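Local coordinates for dihydrolipoyl dehydrogenase (Elizabethkingia anophelis NUHP1, PDB 6UZI), which probably catalyses the NAD(+)-dependent oxidation of protein-bound dihydrolipoyl groups back to lipoyl groups, using one FAD per subunit, at residues 309-313 against 314-318; 329-332 against 333-337; 67-70 against 71-75; 450-453 against 454-457. One frame throughout, in Å; residues are numbered along the deposited sequence.

In the fold
Contacts 1 and 2 follow each other along the chain and touch, Leu309 CD1 lying 3.5 Å from Glu335 CB; strand 316-318 is followed in the chain by helix 329-343, whose first residues meet the flavin. Contact 4 is about 17 Å from contact 2 between nearest atoms, yet the dimer joins sites of these two kinds: His453 of contact 4 shares a zinc ion with Glu333 of the second subunit and meets that subunit's FAD. Contact 3 ends the helix that starts at the redox-active Cys55. Its nearest atoms are about 11 Å from contact 4 and about 37 Å from contact 1, and it too lies against the second subunit.

Contact 1: residues 309-313 against 314-318; sequences LQTNV and PNIYA
Two backbone hydrogen bonds flank the facing pair Gln310 and Tyr317: Ala318 N gives to Leu309 O (3.1 Å) and Thr311 N gives to Ile316 O (3.0 Å). They make this an antiparallel, non-hydrogen-bonded pair, a single bridge that brings the preceding loop back on strand 316-318. The chain reverses through a type I beta turn from Val313 to Ile316, closed by Ile316 N on Val313 O at 3.0 Å, with the donor above the carbonyl plane. Side chains then serve the carbonyls at the turn. Gln310 sends its extended chain along the loop until NE2 reaches Pro314 O at 2.6 Å. That bond is straight (177°), lies in the plane of its own amide and uses a lone pair of the acceptor. On the way CG passes over one face of the Tyr317 ring, 4.1 Å from its centroid, a CH-pi contact, with amide and ring planes nearly parallel (12° apart). Thr311 OG1, placed between its backbone N and carbonyl carbon (chi1 73°), stands 2.9 Å from Ile316 O, though its proton has another acceptor within reach; it also takes a weak bond from Val313 N. Apolar contact is lighter: Val313 CG1 meets Ile316 CD1 at 3.8 Å. Asn315 ND2 binds the carbonyls of Ala128 and Lys146, and Asn312 is held by Gly294 and Glu296. Strand 316-318 pairs with strand 148-150 in the parallel sheet beside the FAD. Thr311 N, Ile316 N, Ala318 N and Gln310 NE2 each find a carbonyl oxygen within 309-318, so polar bonds chiefly fix the turn.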
loop_
_atom_site.group_PDB
_atom_site.type_symbol
_atom_site.label_atom_id
_atom_site.label_comp_id
_atom_site.label_asym_id
_atom_site.label_seq_id
_atom_site.Cartn_x
_atom_site.Cartn_y
_atom_site.Cartn_z
ATOM N N LEU A 309 -15.947 -28.442 2.368
ATOM C CA LEU A 309 -17.081 -27.543 2.153
ATOM C C LEU A 309 -18.296 -28.285 1.593
ATOM O O LEU A 309 -19.112 -27.712 0.864
ATOM C CB LEU A 309 -16.682 -26.381 1.242
ATOM C CG LEU A 309 -15.611 -25.475 1.851
ATOM C CD1 LEU A 309 -15.182 -24.388 0.878
ATOM C CD2 LEU A 309 -16.152 -24.858 3.119
ATOM N N GLN A 310 -18.436 -29.553 1.970
ATOM C CA GLN A 310 -19.486 -30.436 1.485
ATOM C C GLN A 310 -20.631 -30.482 2.491
ATOM O O GLN A 310 -20.397 -30.549 3.703
ATOM C CB GLN A 310 -18.922 -31.843 1.279
ATOM C CG GLN A 310 -19.571 -32.673 0.199
ATOM C CD GLN A 310 -18.934 -34.049 0.108
ATOM O OE1 GLN A 310 -18.069 -34.394 0.913
ATOM N NE2 GLN A 310 -19.342 -34.831 -0.885
ATOM N N THR A 311 -21.865 -30.446 1.987
ATOM C CA THR A 311 -23.037 -30.606 2.840
ATOM C C THR A 311 -23.256 -32.085 3.147
ATOM O O THR A 311 -22.461 -32.951 2.772
ATOM C CB THR A 311 -24.288 -30.025 2.185
ATOM O OG1 THR A 311 -24.712 -30.886 1.124
ATOM C CG2 THR A 311 -24.006 -28.662 1.613
ATOM N N ASN A 312 -24.349 -32.387 3.845
ATOM C CA ASN A 312 -24.678 -33.788 4.082
ATOM C C ASN A 312 -25.109 -34.485 2.795
ATOM O O ASN A 312 -25.007 -35.714 2.691
ATOM C CB ASN A 312 -25.751 -33.915 5.160
ATOM C CG ASN A 312 -26.951 -33.033 4.908
ATOM O OD1 ASN A 312 -26.848 -31.947 4.342
ATOM N ND2 ASN A 312 -28.113 -33.522 5.305
ATOM N N VAL A 313 -25.624 -33.734 1.829
ATOM C CA VAL A 313 -25.897 -34.252 0.490
ATOM C C VAL A 313 -24.610 -34.149 -0.324
ATOM O O VAL A 313 -24.168 -33.033 -0.637
ATOM C CB VAL A 313 -27.070 -33.497 -0.158
ATOM C CG1 VAL A 313 -27.457 -34.123 -1.495
ATOM C CG2 VAL A 313 -28.271 -33.473 0.810
ATOM N N PRO A 314 -24.001 -35.275 -0.716
ATOM C CA PRO A 314 -22.589 -35.247 -1.155
ATOM C C PRO A 314 -22.308 -34.401 -2.388
ATOM O O PRO A 314 -21.183 -33.904 -2.532
ATOM C CB PRO A 314 -22.283 -36.727 -1.429
ATOM C CG PRO A 314 -23.265 -37.470 -0.590
ATOM C CD PRO A 314 -24.525 -36.648 -0.641
ATOM N N ASN A 315 -23.271 -34.230 -3.285
ATOM C CA ASN A 315 -23.042 -33.487 -4.518
ATOM C C ASN A 315 -23.320 -32.001 -4.370
ATOM O O ASN A 315 -23.203 -31.261 -5.352
ATOM C CB ASN A 315 -23.905 -34.045 -5.653
ATOM C CG ASN A 315 -25.402 -33.889 -5.378
ATOM O OD1 ASN A 315 -25.921 -34.385 -4.374
ATOM N ND2 ASN A 315 -26.089 -33.163 -6.254
ATOM N N ILE A 316 -23.720 -31.556 -3.181
ATOM C CA ILE A 316 -24.040 -30.156 -2.919
ATOM C C ILE A 316 -22.988 -29.586 -1.973
ATOM O O ILE A 316 -22.717 -30.158 -0.910
ATOM C CB ILE A 316 -25.460 -30.004 -2.345
ATOM C CG1 ILE A 316 -26.482 -30.531 -3.355
ATOM C CG2 ILE A 316 -25.743 -28.563 -1.968
ATOM C CD1 ILE A 316 -27.887 -30.640 -2.827
ATOM N N TYR A 317 -22.382 -28.475 -2.377
ATOM C CA TYR A 317 -21.389 -27.758 -1.593
ATOM C C TYR A 317 -21.906 -26.368 -1.250
ATOM O O TYR A 317 -22.884 -25.879 -1.819
ATOM C CB TYR A 317 -20.067 -27.643 -2.359
ATOM C CG TYR A 317 -19.379 -28.958 -2.638
ATOM C CD1 TYR A 317 -19.868 -29.836 -3.602
ATOM C CD2 TYR A 317 -18.217 -29.310 -1.960
ATOM C CE1 TYR A 317 -19.230 -31.035 -3.864
ATOM C CE2 TYR A 317 -17.577 -30.500 -2.215
ATOM C CZ TYR A 317 -18.080 -31.360 -3.168
ATOM O OH TYR A 317 -17.430 -32.549 -3.419
ATOM N N ALA A 318 -21.210 -25.707 -0.335
ATOM C CA ALA A 318 -21.621 -24.378 0.087
ATOM C C ALA A 318 -20.389 -23.584 0.487
ATOM O O ALA A 318 -19.471 -24.124 1.115
ATOM C CB ALA A 318 -22.621 -24.457 1.236
#

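Contact 2: residues 329-332 against 333-337; sequences AHKA and EEEGV. With ZN (zinc ion), chain L; FAD (flavin-adenine dinucleotide), chain E.
Glu335 OE1 is gripped twice, by Lys331 NZ in a salt bridge of 3.0 Å and by the backbone N of Gly320. The ammonium comes from above the carboxylate plane, 38° out of it; a bend at chi2 of Lys331 (-97°) swings CE and NZ across the acid, one turn further along the helix. Glu335 OE2 takes Tyr352 OH, and Lys331 NZ also gives to Lys324 O, so the charged pair is buried but well supplied with partners. The start of the same helix serves the flavin. Ala329 N points almost straight (167°) at FAD O2, 2.8 Å away, and this first turn of helix would probably favour negative charge on that side of a reduced flavin. His330 ring lies with its edge toward the same O2, while its NE2 binds Pro356 O. Glu333, with CG beside its backbone N and an extended chain, carries OE2 to a zinc ion at 2.2 Å, OE1 lying further from the metal at 2.6 Å; His453 and Glu458 of the second subunit complete the site. Gly336 N closes on Ala332 O at 2.9 Å. Helix 329-343 packs Glu333 and Val337 on helix 21-32, and the Lys331-Glu335 pair meets the loop at Val323.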
loop_
_atom_site.group_PDB
_atom_site.type_symbol
_atom_site.label_atom_id
_atom_site.label_comp_id
_atom_site.label_asym_id
_atom_site.label_seq_id
_atom_site.Cartn_x
_atom_site.Cartn_y
_atom_site.Cartn_z
ATOM N N ALA A 329 -15.219 -11.157 1.806
ATOM C CA ALA A 329 -15.400 -11.378 0.374
ATOM C C ALA A 329 -14.306 -12.281 -0.189
ATOM O O ALA A 329 -14.583 -13.192 -0.977
ATOM C CB ALA A 329 -15.449 -10.043 -0.369
ATOM N N HIS A 330 -13.045 -12.023 0.172
ATOM C CA HIS A 330 -11.982 -12.889 -0.318
ATOM C C HIS A 330 -12.020 -14.274 0.315
ATOM O O HIS A 330 -11.504 -15.225 -0.282
ATOM C CB HIS A 330 -10.610 -12.245 -0.104
ATOM C CG HIS A 330 -10.369 -11.751 1.287
ATOM N ND1 HIS A 330 -11.051 -10.682 1.827
ATOM C CD2 HIS A 330 -9.511 -12.172 2.246
ATOM C CE1 HIS A 330 -10.626 -10.465 3.056
ATOM N NE2 HIS A 330 -9.694 -11.360 3.339
ATOM N N LYS A 331 -12.652 -14.418 1.482
ATOM C CA LYS A 331 -12.868 -15.751 2.040
ATOM C C LYS A 331 -13.858 -16.542 1.195
ATOM O O LYS A 331 -13.699 -17.754 1.012
ATOM C CB LYS A 331 -13.341 -15.640 3.486
ATOM C CG LYS A 331 -13.626 -16.961 4.192
ATOM C CD LYS A 331 -15.118 -17.299 4.135
ATOM C CE LYS A 331 -15.494 -18.386 5.118
ATOM N NZ LYS A 331 -16.925 -18.760 4.972
ATOM N N ALA A 332 -14.888 -15.871 0.678
ATOM C CA ALA A 332 -15.827 -16.531 -0.222
ATOM C C ALA A 332 -15.162 -16.886 -1.545
ATOM O O ALA A 332 -15.395 -17.969 -2.096
ATOM C CB ALA A 332 -17.033 -15.626 -0.460
ATOM N N GLU A 333 -14.337 -15.976 -2.070
ATOM C CA GLU A 333 -13.608 -16.240 -3.304
ATOM C C GLU A 333 -12.734 -17.484 -3.178
ATOM O O GLU A 333 -12.732 -18.350 -4.061
ATOM C CB GLU A 333 -12.774 -15.016 -3.668
ATOM C CG GLU A 333 -13.549 -13.926 -4.359
ATOM C CD GLU A 333 -12.743 -12.648 -4.528
ATOM O OE1 GLU A 333 -11.722 -12.481 -3.825
ATOM O OE2 GLU A 333 -13.110 -11.829 -5.395
ATOM N N GLU A 334 -11.970 -17.587 -2.086
ATOM C CA GLU A 334 -11.085 -18.735 -1.926
ATOM C C GLU A 334 -11.880 -20.028 -1.800
ATOM O O GLU A 334 -11.504 -21.060 -2.375
ATOM C CB GLU A 334 -10.178 -18.546 -0.714
ATOM C CG GLU A 334 -9.086 -19.614 -0.590
ATOM C CD GLU A 334 -8.048 -19.265 0.465
ATOM O OE1 GLU A 334 -8.180 -18.187 1.090
ATOM O OE2 GLU A 334 -7.095 -20.053 0.656
ATOM N N GLU A 335 -12.982 -19.993 -1.048
ATOM C CA GLU A 335 -13.792 -21.191 -0.889
ATOM C C GLU A 335 -14.437 -21.607 -2.204
ATOM O O GLU A 335 -14.606 -22.807 -2.458
ATOM C CB GLU A 335 -14.828 -20.957 0.205
ATOM C CG GLU A 335 -14.197 -20.901 1.591
ATOM C CD GLU A 335 -15.212 -20.820 2.708
ATOM O OE1 GLU A 335 -16.311 -20.279 2.468
ATOM O OE2 GLU A 335 -14.921 -21.317 3.820
ATOM N N GLY A 336 -14.773 -20.642 -3.064
ATOM C CA GLY A 336 -15.281 -20.987 -4.384
ATOM C C GLY A 336 -14.250 -21.703 -5.236
ATOM O O GLY A 336 -14.551 -22.722 -5.866
ATOM N N VAL A 337 -13.010 -21.198 -5.243
ATOM C CA VAL A 337 -11.929 -21.875 -5.957
ATOM C C VAL A 337 -11.665 -23.245 -5.348
ATOM O O VAL A 337 -11.346 -24.209 -6.055
ATOM C CB VAL A 337 -10.657 -21.008 -5.954
ATOM C CG1 VAL A 337 -9.515 -21.754 -6.611
ATOM C CG2 VAL A 337 -10.916 -19.695 -6.662
HETATM ZN ZN ZN L . -11.557 -10.249 -5.221
HETATM P PA FAD E . -23.230 -12.448 -1.344
HETATM O O1A FAD E . -22.286 -11.409 -1.822
HETATM O O2A FAD E . -23.807 -12.006 0.005
HETATM O O5B FAD E . -24.462 -12.519 -2.356
HETATM C C5B FAD E . -24.950 -13.821 -2.720
HETATM C C4B FAD E . -25.967 -13.645 -3.817
HETATM O O4B FAD E . -26.898 -14.742 -3.799
HETATM C C3B FAD E . -26.810 -12.362 -3.762
HETATM O O3B FAD E . -26.526 -11.575 -4.911
HETATM C C2B FAD E . -28.265 -12.865 -3.804
HETATM O O2B FAD E . -29.098 -12.055 -4.628
HETATM C C1B FAD E . -28.102 -14.277 -4.359
HETATM N N9A FAD E . -29.147 -15.214 -3.979
HETATM C C8A FAD E . -29.540 -15.543 -2.706
HETATM N N7A FAD E . -30.467 -16.466 -2.654
HETATM C C5A FAD E . -30.710 -16.768 -3.989
HETATM C C6A FAD E . -31.583 -17.674 -4.612
HETATM N N6A FAD E . -32.382 -18.514 -3.949
HETATM N N1A FAD E . -31.587 -17.713 -5.963
HETATM C C2A FAD E . -30.764 -16.898 -6.632
HETATM N N3A FAD E . -29.891 -16.008 -6.153
HETATM C C4A FAD E . -29.908 -15.992 -4.812
HETATM N N1 FAD E . -16.325 -7.798 2.805
HETATM C C2 FAD E . -14.998 -7.627 2.585
HETATM O O2 FAD E . -14.246 -8.588 2.434
HETATM N N3 FAD E . -14.473 -6.349 2.510
HETATM C C4 FAD E . -15.184 -5.169 2.638
HETATM O O4 FAD E . -14.614 -4.083 2.541
HETATM C C4X FAD E . -16.590 -5.360 2.866
HETATM N N5 FAD E . -17.346 -4.305 2.966
HETATM C C5X FAD E . -18.710 -4.502 3.127
HETATM C C6 FAD E . -19.543 -3.387 3.177
HETATM C C7 FAD E . -20.923 -3.526 3.271
HETATM C C7M FAD E . -21.790 -2.294 3.302
HETATM C C8 FAD E . -21.488 -4.813 3.321
HETATM C C8M FAD E . -22.983 -5.003 3.358
HETATM C C9 FAD E . -20.657 -5.929 3.295
HETATM C C9A FAD E . -19.278 -5.786 3.193
HETATM N N10 FAD E . -18.420 -6.897 3.103
HETATM C C10 FAD E . -17.073 -6.717 2.934
HETATM C "C1'" FAD E . -18.954 -8.262 3.150
HETATM C "C2'" FAD E . -19.110 -8.871 1.763
HETATM O "O2'" FAD E . -20.171 -8.239 1.044
HETATM C "C3'" FAD E . -19.345 -10.381 1.839
HETATM O "O3'" FAD E . -18.450 -10.959 2.778
HETATM C "C4'" FAD E . -19.172 -11.073 0.487
HETATM O "O4'" FAD E . -19.995 -10.399 -0.466
HETATM C "C5'" FAD E . -19.481 -12.555 0.531
HETATM O "O5'" FAD E . -20.375 -12.788 -0.573
HETATM P P FAD E . -20.930 -14.248 -1.034
HETATM O O1P FAD E . -20.458 -14.717 -2.361
HETATM O O2P FAD E . -20.788 -15.320 0.026
HETATM O O3P FAD E . -22.475 -13.836 -1.097
#

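Contact 3: residues 67-70 against 71-75; sequences HFEN and AKHTF
Glu69 OE2 meets the His73 ring at its edge, in the ring plane, while Lys72 CB stands over one of that ring's faces, off toward the rim; the Phe75 ring has Ala71 CA over its centre, 3.4 Å above the plane. These rings mark the C-terminal end of helix 55-73, which starts at a cysteine of the redox-active disulfide. The His-carboxylate hydrogen bond runs from ND1 of His73 to OE2 of Glu69, 2.6 Å long and nearly straight (172°). It approaches from above the carboxylate plane, whose angle to the ring is 57°. A bend at chi2 of Glu69 (79°) turns the acid along the helix toward the histidine one turn on. Phe68, whose ring lies near Lys72 CD, rests on Pro85 and Leu204. The second subunit packs against this part of the helix: Ala71 and Phe75 lie on Phe75 and Ala71 of that copy, and His67 meets its His78. Beyond His73 the chain leaves helical geometry at Thr74, where one acceptor, Asn70 O, gathers several donors. Thr74 N comes to Asn70 O in the carbonyl plane at 2.7 Å, while His73 N and Thr74 OG1 come from opposite sides of that plane, OG1 at 2.8 Å.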
loop_
_atom_site.group_PDB
_atom_site.type_symbol
_atom_site.label_atom_id
_atom_site.label_comp_id
_atom_site.label_asym_id
_atom_site.label_seq_id
_atom_site.Cartn_x
_atom_site.Cartn_y
_atom_site.Cartn_z
ATOM N N HIS A 67 -11.103 12.658 0.512
ATOM C CA HIS A 67 -10.689 13.838 -0.244
ATOM C C HIS A 67 -11.277 15.100 0.370
ATOM O O HIS A 67 -10.570 16.093 0.574
ATOM C CB HIS A 67 -11.110 13.719 -1.712
ATOM C CG HIS A 67 -10.174 12.911 -2.561
ATOM N ND1 HIS A 67 -8.805 13.091 -2.545
ATOM C CD2 HIS A 67 -10.413 11.940 -3.474
ATOM C CE1 HIS A 67 -8.241 12.254 -3.398
ATOM N NE2 HIS A 67 -9.193 11.545 -3.975
ATOM N N PHE A 68 -12.578 15.066 0.683
ATOM C CA PHE A 68 -13.237 16.204 1.318
ATOM C C PHE A 68 -12.614 16.527 2.672
ATOM O O PHE A 68 -12.478 17.702 3.038
ATOM C CB PHE A 68 -14.735 15.920 1.465
ATOM C CG PHE A 68 -15.513 17.055 2.080
ATOM C CD1 PHE A 68 -15.864 18.166 1.329
ATOM C CD2 PHE A 68 -15.892 17.010 3.414
ATOM C CE1 PHE A 68 -16.576 19.214 1.898
ATOM C CE2 PHE A 68 -16.603 18.054 3.985
ATOM C CZ PHE A 68 -16.948 19.155 3.222
ATOM N N GLU A 69 -12.235 15.496 3.435
ATOM C CA GLU A 69 -11.597 15.720 4.730
ATOM C C GLU A 69 -10.282 16.470 4.578
ATOM O O GLU A 69 -9.994 17.400 5.342
ATOM C CB GLU A 69 -11.361 14.387 5.438
ATOM C CG GLU A 69 -10.353 14.481 6.562
ATOM C CD GLU A 69 -10.938 15.058 7.835
ATOM O OE1 GLU A 69 -12.170 14.950 8.032
ATOM O OE2 GLU A 69 -10.157 15.627 8.631
ATOM N N ASN A 70 -9.469 16.086 3.599
ATOM C CA ASN A 70 -8.200 16.772 3.396
ATOM C C ASN A 70 -8.429 18.228 3.019
ATOM O O ASN A 70 -7.834 19.136 3.612
ATOM C CB ASN A 70 -7.386 16.056 2.320
ATOM C CG ASN A 70 -6.977 14.669 2.743
ATOM O OD1 ASN A 70 -6.590 14.447 3.891
ATOM N ND2 ASN A 70 -7.074 13.716 1.818
ATOM N N ALA A 71 -9.321 18.466 2.052
ATOM C CA ALA A 71 -9.580 19.825 1.586
ATOM C C ALA A 71 -10.034 20.733 2.721
ATOM O O ALA A 71 -9.651 21.909 2.777
ATOM C CB ALA A 71 -10.623 19.796 0.469
ATOM N N LYS A 72 -10.805 20.192 3.665
ATOM C CA LYS A 72 -11.358 21.018 4.729
ATOM C C LYS A 72 -10.346 21.294 5.834
ATOM O O LYS A 72 -10.450 22.320 6.509
ATOM C CB LYS A 72 -12.610 20.354 5.315
ATOM C CG LYS A 72 -13.431 21.260 6.224
ATOM C CD LYS A 72 -14.742 20.621 6.682
ATOM C CE LYS A 72 -14.503 19.404 7.570
ATOM N NZ LYS A 72 -15.720 18.978 8.329
ATOM N N HIS A 73 -9.365 20.407 6.037
ATOM C CA HIS A 73 -8.515 20.481 7.215
ATOM C C HIS A 73 -7.024 20.566 6.946
ATOM O O HIS A 73 -6.293 21.019 7.836
ATOM C CB HIS A 73 -8.764 19.269 8.124
ATOM C CG HIS A 73 -10.109 19.281 8.776
ATOM N ND1 HIS A 73 -10.823 18.131 9.027
ATOM C CD2 HIS A 73 -10.873 20.305 9.225
ATOM C CE1 HIS A 73 -11.971 18.445 9.599
ATOM N NE2 HIS A 73 -12.026 19.758 9.730
ATOM N N THR A 74 -6.544 20.166 5.764
ATOM C CA THR A 74 -5.109 20.111 5.521
ATOM C C THR A 74 -4.635 20.927 4.327
ATOM O O THR A 74 -3.420 21.123 4.188
ATOM C CB THR A 74 -4.645 18.660 5.319
ATOM O OG1 THR A 74 -5.233 18.130 4.128
ATOM C CG2 THR A 74 -5.058 17.798 6.491
ATOM N N PHE A 75 -5.537 21.398 3.463
ATOM C CA PHE A 75 -5.102 22.062 2.236
ATOM C C PHE A 75 -4.306 23.332 2.523
ATOM O O PHE A 75 -3.329 23.626 1.825
ATOM C CB PHE A 75 -6.303 22.372 1.343
ATOM C CG PHE A 75 -6.619 21.286 0.355
ATOM C CD1 PHE A 75 -6.120 20.005 0.526
ATOM C CD2 PHE A 75 -7.402 21.552 -0.759
ATOM C CE1 PHE A 75 -6.412 19.006 -0.390
ATOM C CE2 PHE A 75 -7.696 20.563 -1.674
ATOM C CZ PHE A 75 -7.199 19.287 -1.492
#

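Contact 4: residues 450-453 against 454-457; sequences SHAH and PTYT. With ZN (zinc ion), chain F; FAD (flavin-adenine dinucleotide), chain M.
Pro454 CB sits over one face of the His453 ring, 4.2 Å from its centroid and close to the ring normal, a CH-pi contact across the cis peptide that joins the two residues. The ring's other business is metal: with CG anti to the backbone nitrogen (chi1 179°), ND1 binds a zinc ion at 2.2 Å, alongside Glu458 and, from the second subunit, Glu333. Hydrogen bonds go to the flavin and within the loop. His453 O takes FAD N3 of the second subunit at 3.0 Å, though at a bent angle of 131°. Thr455 OG1 is modelled very close to Ala452 O, a doubtful length for their hydrogen bond, and Thr457 OG1 lies 2.8 Å from Thr455 OG1, in a link whose proton is not settled. Apolar contact is made by Ala452 CB, which touches Thr455 CG2 at 3.7 Å. His451 CD2 lies near Thr457 O, the NE2 of that ring being held by Glu432. His453 is the predicted proton acceptor of the reaction, consistent with its place beside the flavin. The loop runs between helices 443-447 and 458-469: Thr457 leans on helix 426-438, Pro454 on helix 393-398, and Ala452 on Val358 of the second subunit.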
loop_
_atom_site.group_PDB
_atom_site.type_symbol
_atom_site.label_atom_id
_atom_site.label_comp_id
_atom_site.label_asym_id
_atom_site.label_seq_id
_atom_site.Cartn_x
_atom_site.Cartn_y
_atom_site.Cartn_z
ATOM N N SER A 450 15.084 -6.336 2.759
ATOM C CA SER A 450 15.051 -4.943 2.333
ATOM C C SER A 450 13.624 -4.440 2.196
ATOM O O SER A 450 12.796 -5.063 1.527
ATOM C CB SER A 450 15.769 -4.766 1.001
ATOM O OG SER A 450 15.813 -3.394 0.659
ATOM N N HIS A 451 13.342 -3.307 2.835
ATOM C CA HIS A 451 12.082 -2.592 2.687
ATOM C C HIS A 451 12.374 -1.228 2.078
ATOM O O HIS A 451 13.212 -0.483 2.594
ATOM C CB HIS A 451 11.360 -2.411 4.029
ATOM C CG HIS A 451 10.817 -3.677 4.612
ATOM N ND1 HIS A 451 11.620 -4.728 5.001
ATOM C CD2 HIS A 451 9.545 -4.059 4.883
ATOM C CE1 HIS A 451 10.868 -5.700 5.489
ATOM N NE2 HIS A 451 9.605 -5.318 5.429
ATOM N N ALA A 452 11.678 -0.904 0.994
ATOM C CA ALA A 452 11.918 0.350 0.295
ATOM C C ALA A 452 11.782 1.534 1.242
ATOM O O ALA A 452 10.869 1.587 2.072
ATOM C CB ALA A 452 10.930 0.498 -0.868
ATOM N N HIS A 453 12.690 2.494 1.103
ATOM C CA HIS A 453 12.709 3.699 1.910
ATOM C C HIS A 453 12.516 4.912 1.012
ATOM O O HIS A 453 13.224 5.045 0.005
ATOM C CB HIS A 453 14.037 3.819 2.670
ATOM C CG HIS A 453 14.152 5.054 3.510
ATOM N ND1 HIS A 453 13.948 5.049 4.872
ATOM C CD2 HIS A 453 14.471 6.329 3.181
ATOM C CE1 HIS A 453 14.126 6.270 5.346
ATOM N NE2 HIS A 453 14.445 7.065 4.340
ATOM N N PRO A 454 11.595 5.832 1.345
ATOM C CA PRO A 454 10.664 5.772 2.478
ATOM C C PRO A 454 9.295 5.183 2.123
ATOM O O PRO A 454 8.666 5.645 1.176
ATOM C CB PRO A 454 10.530 7.238 2.871
ATOM C CG PRO A 454 10.661 7.968 1.566
ATOM C CD PRO A 454 11.598 7.163 0.710
ATOM N N THR A 455 8.845 4.174 2.869
ATOM C CA THR A 455 7.527 3.583 2.675
ATOM C C THR A 455 6.900 3.306 4.027
ATOM O O THR A 455 7.573 3.302 5.058
ATOM C CB THR A 455 7.584 2.281 1.876
ATOM O OG1 THR A 455 8.433 1.352 2.559
ATOM C CG2 THR A 455 8.099 2.527 0.467
ATOM N N TYR A 456 5.591 3.056 4.020
ATOM C CA TYR A 456 4.919 2.700 5.263
ATOM C C TYR A 456 5.302 1.299 5.718
ATOM O O TYR A 456 5.250 1.005 6.919
ATOM C CB TYR A 456 3.408 2.820 5.094
ATOM C CG TYR A 456 2.970 4.222 4.763
ATOM C CD1 TYR A 456 2.453 4.531 3.506
ATOM C CD2 TYR A 456 3.118 5.251 5.688
ATOM C CE1 TYR A 456 2.069 5.819 3.191
ATOM C CE2 TYR A 456 2.733 6.546 5.381
ATOM C CZ TYR A 456 2.209 6.824 4.131
ATOM O OH TYR A 456 1.830 8.108 3.822
ATOM N N THR A 457 5.705 0.430 4.783
ATOM C CA THR A 457 6.075 -0.937 5.138
ATOM C C THR A 457 7.344 -1.003 5.979
ATOM O O THR A 457 7.585 -2.029 6.625
ATOM C CB THR A 457 6.258 -1.790 3.877
ATOM O OG1 THR A 457 7.224 -1.184 3.011
ATOM C CG2 THR A 457 4.933 -1.934 3.132
HETATM ZN ZN ZN F . 14.415 3.529 6.457
HETATM P PA FAD M . 24.285 10.468 1.697
HETATM O O1A FAD M . 22.911 10.503 2.246
HETATM O O2A FAD M . 24.316 10.809 0.205
HETATM O O5B FAD M . 25.151 11.609 2.433
HETATM C C5B FAD M . 26.085 11.247 3.465
HETATM C C4B FAD M . 26.545 12.522 4.128
HETATM O O4B FAD M . 27.977 12.513 4.237
HETATM C C3B FAD M . 26.180 13.834 3.406
HETATM O O3B FAD M . 25.228 14.592 4.141
HETATM C C2B FAD M . 27.519 14.586 3.278
HETATM O O2B FAD M . 27.407 15.957 3.650
HETATM C C1B FAD M . 28.405 13.852 4.280
HETATM N N9A FAD M . 29.835 13.886 3.984
HETATM C C8A FAD M . 30.444 13.541 2.809
HETATM N N7A FAD M . 31.757 13.558 2.862
HETATM C C5A FAD M . 32.024 13.945 4.163
HETATM C C6A FAD M . 33.232 14.131 4.870
HETATM N N6A FAD M . 34.443 13.954 4.335
HETATM N N1A FAD M . 33.150 14.503 6.166
HETATM C C2A FAD M . 31.942 14.675 6.711
HETATM N N3A FAD M . 30.739 14.528 6.149
HETATM C C4A FAD M . 30.852 14.159 4.870
HETATM N N1 FAD M . 16.645 7.057 -2.627
HETATM C C2 FAD M . 15.666 6.201 -2.236
HETATM O O2 FAD M . 15.938 5.079 -1.802
HETATM N N3 FAD M . 14.337 6.597 -2.302
HETATM C C4 FAD M . 13.878 7.826 -2.738
HETATM O O4 FAD M . 12.674 8.071 -2.745
HETATM C C4X FAD M . 14.938 8.732 -3.151
HETATM N N5 FAD M . 14.608 9.927 -3.555
HETATM C C5X FAD M . 15.632 10.801 -3.895
HETATM C C6 FAD M . 15.309 12.095 -4.299
HETATM C C7 FAD M . 16.301 13.021 -4.602
HETATM C C7M FAD M . 15.912 14.405 -5.047
HETATM C C8 FAD M . 17.652 12.649 -4.499
HETATM C C8M FAD M . 18.751 13.648 -4.752
HETATM C C9 FAD M . 17.977 11.352 -4.118
HETATM C C9A FAD M . 16.982 10.429 -3.815
HETATM N N10 FAD M . 17.284 9.125 -3.394
HETATM C C10 FAD M . 16.288 8.255 -3.052
HETATM C "C1'" FAD M . 18.679 8.749 -3.146
HETATM C "C2'" FAD M . 19.050 8.809 -1.671
HETATM O "O2'" FAD M . 19.134 10.164 -1.230
HETATM C "C3'" FAD M . 20.384 8.099 -1.444
HETATM O "O3'" FAD M . 20.344 6.832 -2.092
HETATM C "C4'" FAD M . 20.698 7.908 0.039
HETATM O "O4'" FAD M . 20.697 9.198 0.653
HETATM C "C5'" FAD M . 22.032 7.238 0.283
HETATM O "O5'" FAD M . 22.687 8.042 1.280
HETATM P P FAD M . 24.094 7.589 1.915
HETATM O O1P FAD M . 24.117 7.186 3.338
HETATM O O2P FAD M . 24.748 6.566 1.020
HETATM O O3P FAD M . 24.847 8.977 1.709
#